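Local coordinates for aldose-aldose oxidoreductase (Caulobacter crescentus, PDB 5A04), which probably oxidises one aldose sugar while reducing another, with a bound NADP(H) as the hydride carrier, at residues G313-D316 with G317-L321; I327-A330 with A331-R335. One frame throughout, in Å; residues are numbered along the deposited sequence.

How the contacts relate
Following the chain from the N terminus, contact 1 comes first and contact 2 after it, both on the single helix 314-333. Each is local, formed by residues a helical turn or so apart, and neither closes a long loop; they run in series, without nesting or crossing. Contact 1 opens the helix from its N-cap, Gly-313, and ties the first turns to helices 182-198 and 110-123. Contact 2 closes it, with Gly-334 the first residue to leave, and seats the last turns on strands 204-210 and 224-230, just before strand 337-338. Their centres lie about 21 Å apart without touching; the shared helix connects them, and both lean on helix 182-198.

Contact 1: residues G313-D316 with G317-L321; sequences GGDD and GLKDL
Asp-315 and Lys-319 run side by side at the N-terminal end of helix 314-333, in the C-terminal alpha/beta domain of the oxidoreductase family; Gly-313 is the N-cap. The opening turn is built by backbone bonds. Leu-318 N donates to Gly-314 O at 2.9 Å, Lys-319 N reaches Asp-315 O at the same length, and Asp-320 N follows to Asp-316 O; the bond from Gly-317 N to Gly-313 O is weak at 3.4 Å.

The tight side carries Asp-316 and Asp-320, one turn apart and both buried. Both make salt bridges to Arg-195 of helix 182-198, Asp-316 OD1 to NH2 and Asp-320 OD1 to NH1, and Asp-320 OD2 also takes a hydrogen bond from Asn-192. Asp-316 OD2 and Asp-320 OD2 lie 5.2 Å apart, and the shared arginine probably offsets their repulsion. Asp-316 gets there with CG anti to its amide nitrogen (chi1 -161°), leaning off the helix while CB stays close to Gly-317 N. A second packed flank belongs to Leu-318, whose side chain meets Cys-113 and Ile-117 of helix 110-123.

The looser, solvent side is where Asp-315 and Lys-319 sit. Lys-319 turns CG opposite its own carbonyl carbon (chi1 -78°), which lays the start of an extended chain over the backbone oxygen of Asp-315, with Lys-319 CG 3.3 Å from Asp-315 O. At the far end Lys-319 NZ and Asp-315 OD2 make only a long salt bridge of 3.9 Å. A negative side chain this near the start of a helix is likely to be favoured by the helix dipole. The other carboxylate oxygen folds back toward the cap, where Asp-315 OD1 lies 3.6 Å from Gly-313 CA and would collide with any side chain there.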
# COMPACT_ATOMS: atom_id res chain seq x y z
N GLY A 313 10.02 -15.22 -20.16
CA GLY A 313 10.07 -15.11 -21.61
C GLY A 313 9.26 -13.94 -22.13
O GLY A 313 8.69 -13.17 -21.36
N GLY A 314 9.20 -13.80 -23.45
CA GLY A 314 8.39 -12.75 -24.05
C GLY A 314 6.95 -12.76 -23.55
O GLY A 314 6.31 -11.71 -23.44
N ASP A 315 6.43 -13.94 -23.24
CA ASP A 315 5.06 -14.04 -22.74
C ASP A 315 4.87 -13.34 -21.39
O ASP A 315 3.81 -12.78 -21.12
CB ASP A 315 4.64 -15.50 -22.62
CG ASP A 315 5.52 -16.28 -21.68
OD1 ASP A 315 6.72 -16.46 -21.99
OD2 ASP A 315 5.01 -16.71 -20.62
N ASP A 316 5.90 -13.36 -20.54
CA ASP A 316 5.82 -12.65 -19.25
C ASP A 316 5.74 -11.14 -19.51
O ASP A 316 4.96 -10.43 -18.86
CB ASP A 316 7.03 -12.99 -18.37
CG ASP A 316 6.80 -12.66 -16.89
OD1 ASP A 316 5.71 -12.97 -16.36
OD2 ASP A 316 7.73 -12.13 -16.25
N GLY A 317 6.55 -10.66 -20.45
CA GLY A 317 6.56 -9.24 -20.78
C GLY A 317 5.22 -8.84 -21.36
O GLY A 317 4.69 -7.76 -21.05
N LEU A 318 4.66 -9.72 -22.18
CA LEU A 318 3.36 -9.47 -22.81
C LEU A 318 2.25 -9.41 -21.76
O LEU A 318 1.36 -8.56 -21.82
CB LEU A 318 3.06 -10.56 -23.84
CG LEU A 318 1.64 -10.63 -24.42
CD1 LEU A 318 1.24 -9.36 -25.16
CD2 LEU A 318 1.54 -11.85 -25.33
N LYS A 319 2.30 -10.32 -20.80
CA LYS A 319 1.29 -10.35 -19.74
C LYS A 319 1.32 -9.05 -18.94
O LYS A 319 0.27 -8.51 -18.57
CB LYS A 319 1.50 -11.56 -18.84
CG LYS A 319 0.98 -12.86 -19.44
CD LYS A 319 1.50 -14.06 -18.68
CE LYS A 319 0.98 -15.37 -19.27
NZ LYS A 319 1.67 -16.52 -18.62
N ASP A 320 2.51 -8.51 -18.70
CA ASP A 320 2.59 -7.22 -18.03
C ASP A 320 1.96 -6.12 -18.88
O ASP A 320 1.18 -5.31 -18.36
CB ASP A 320 4.04 -6.84 -17.69
CG ASP A 320 4.50 -7.41 -16.35
OD1 ASP A 320 3.66 -7.92 -15.59
OD2 ASP A 320 5.71 -7.33 -16.06
N LEU A 321 2.27 -6.08 -20.18
CA LEU A 321 1.74 -5.01 -21.03
C LEU A 321 0.22 -5.09 -21.10
O LEU A 321 -0.44 -4.06 -21.20
CB LEU A 321 2.33 -5.04 -22.44
CG LEU A 321 3.40 -3.97 -22.70
CD1 LEU A 321 2.85 -2.56 -22.50
CD2 LEU A 321 4.62 -4.23 -21.80

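Contact 2: residues I327-A330 with A331-R335; sequences IYRA and AREGR
Glu-333 holds two arginines, one by each carboxylate oxygen, at the C-terminal end of helix 314-333. Arg-329 NH1 donates to the syn side of Glu-333 OE2 at 3.2 Å, but the carboxylate is turned 86° from the guanidinium, so this is a single-point bridge and not a paired one. On the other oxygen, Arg-335 NE and Glu-333 OE1 are modelled 2.5 Å apart, shorter than such a bond should be, so the exact length is doubtful; OE1 lies in the plane of the Arg-335 guanidinium, with a weak second bond from NH2. Arg-329 runs out with CG opposite its amide nitrogen (chi1 179°) and bends at chi3 (-52°), which brings its guanidinium beside Glu-333 and under Arg-332 NH2, 3.7 Å from Arg-329 CZ. These like charges probably tolerate each other partly because Glu-333 is near. With an alanine here in place of the glutamate, Arg-329 and Arg-335 would probably lose their shared anion, and their guanidinium groups would be freer to turn.

Behind this network the helix backbone fixes the spacing, with Glu-333 N bonded to Arg-329 O at 2.8 Å. Gly-334 then takes positive phi, turning the chain out of the helix so that Arg-335 can swing back beside Glu-333; a weak bond from Arg-335 N to Ala-330 O accompanies the turn.

Further out, Gly-334 makes backbone hydrogen bonds to the second subunit, and Tyr-328 OH bonds Glu-222. On the buried side Ile-327 and Ala-331 rest on strands 204-210 and 224-230, Ile-327 and Tyr-328 also touch Leu-183 of helix 182-198, and Ala-330 meets Val-337 of strand 337-338.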
# COMPACT_ATOMS: atom_id res chain seq x y z
N ILE A 327 -4.65 -0.94 -16.77
CA ILE A 327 -4.45 0.08 -15.74
C ILE A 327 -4.67 1.48 -16.32
O ILE A 327 -5.38 2.30 -15.74
CB ILE A 327 -3.04 -0.02 -15.10
CG1 ILE A 327 -2.91 -1.34 -14.33
CG2 ILE A 327 -2.75 1.20 -14.19
CD1 ILE A 327 -1.44 -1.77 -14.08
N TYR A 328 -4.07 1.76 -17.47
CA TYR A 328 -4.24 3.06 -18.09
C TYR A 328 -5.72 3.29 -18.43
O TYR A 328 -6.25 4.38 -18.23
CB TYR A 328 -3.36 3.17 -19.33
CG TYR A 328 -1.90 3.48 -19.06
CD1 TYR A 328 -1.53 4.47 -18.15
CD2 TYR A 328 -0.90 2.83 -19.76
CE1 TYR A 328 -0.18 4.77 -17.93
CE2 TYR A 328 0.43 3.11 -19.55
CZ TYR A 328 0.79 4.09 -18.64
OH TYR A 328 2.13 4.37 -18.46
N ARG A 329 -6.39 2.24 -18.90
CA ARG A 329 -7.80 2.37 -19.27
C ARG A 329 -8.67 2.59 -18.03
O ARG A 329 -9.60 3.41 -18.05
CB ARG A 329 -8.28 1.14 -20.03
CG ARG A 329 -9.76 1.21 -20.43
CD ARG A 329 -10.10 0.10 -21.42
NE ARG A 329 -9.17 0.11 -22.55
CZ ARG A 329 -9.36 0.79 -23.69
NH1 ARG A 329 -10.45 1.52 -23.86
NH2 ARG A 329 -8.45 0.73 -24.66
N ALA A 330 -8.36 1.88 -16.95
CA ALA A 330 -9.14 2.01 -15.72
C ALA A 330 -9.07 3.41 -15.16
O ALA A 330 -10.06 3.93 -14.65
CB ALA A 330 -8.67 0.98 -14.67
N ALA A 331 -7.89 4.03 -15.24
CA ALA A 331 -7.72 5.40 -14.75
C ALA A 331 -8.40 6.40 -15.68
O ALA A 331 -8.99 7.39 -15.24
CB ALA A 331 -6.24 5.74 -14.61
N ARG A 332 -8.31 6.15 -16.98
CA ARG A 332 -8.90 7.04 -17.97
C ARG A 332 -10.42 7.02 -17.89
O ARG A 332 -11.09 8.07 -17.99
CB ARG A 332 -8.41 6.63 -19.38
CG ARG A 332 -8.99 7.45 -20.51
CD ARG A 332 -8.25 7.17 -21.82
NE ARG A 332 -8.28 5.76 -22.23
CZ ARG A 332 -7.20 4.97 -22.29
NH1 ARG A 332 -6.00 5.43 -21.95
NH2 ARG A 332 -7.32 3.71 -22.70
N GLU A 333 -10.98 5.82 -17.71
CA GLU A 333 -12.43 5.64 -17.73
C GLU A 333 -13.09 5.70 -16.35
O GLU A 333 -14.32 5.76 -16.24
CB GLU A 333 -12.78 4.31 -18.41
CG GLU A 333 -12.38 4.30 -19.90
CD GLU A 333 -12.86 3.10 -20.69
OE1 GLU A 333 -13.63 2.28 -20.16
OE2 GLU A 333 -12.48 2.99 -21.87
N GLY A 334 -12.29 5.67 -15.29
CA GLY A 334 -12.81 5.66 -13.93
C GLY A 334 -13.74 4.50 -13.64
O GLY A 334 -14.83 4.67 -13.07
N ARG A 335 -13.33 3.30 -14.05
CA ARG A 335 -14.12 2.11 -13.80
C ARG A 335 -13.23 0.90 -13.67
O ARG A 335 -12.06 0.93 -14.06
CB ARG A 335 -15.16 1.90 -14.90
CG ARG A 335 -14.55 1.51 -16.21
CD ARG A 335 -15.58 1.15 -17.29
NE ARG A 335 -14.87 0.81 -18.53
CZ ARG A 335 -14.42 -0.41 -18.84
NH1 ARG A 335 -14.63 -1.44 -18.02
NH2 ARG A 335 -13.77 -0.60 -19.98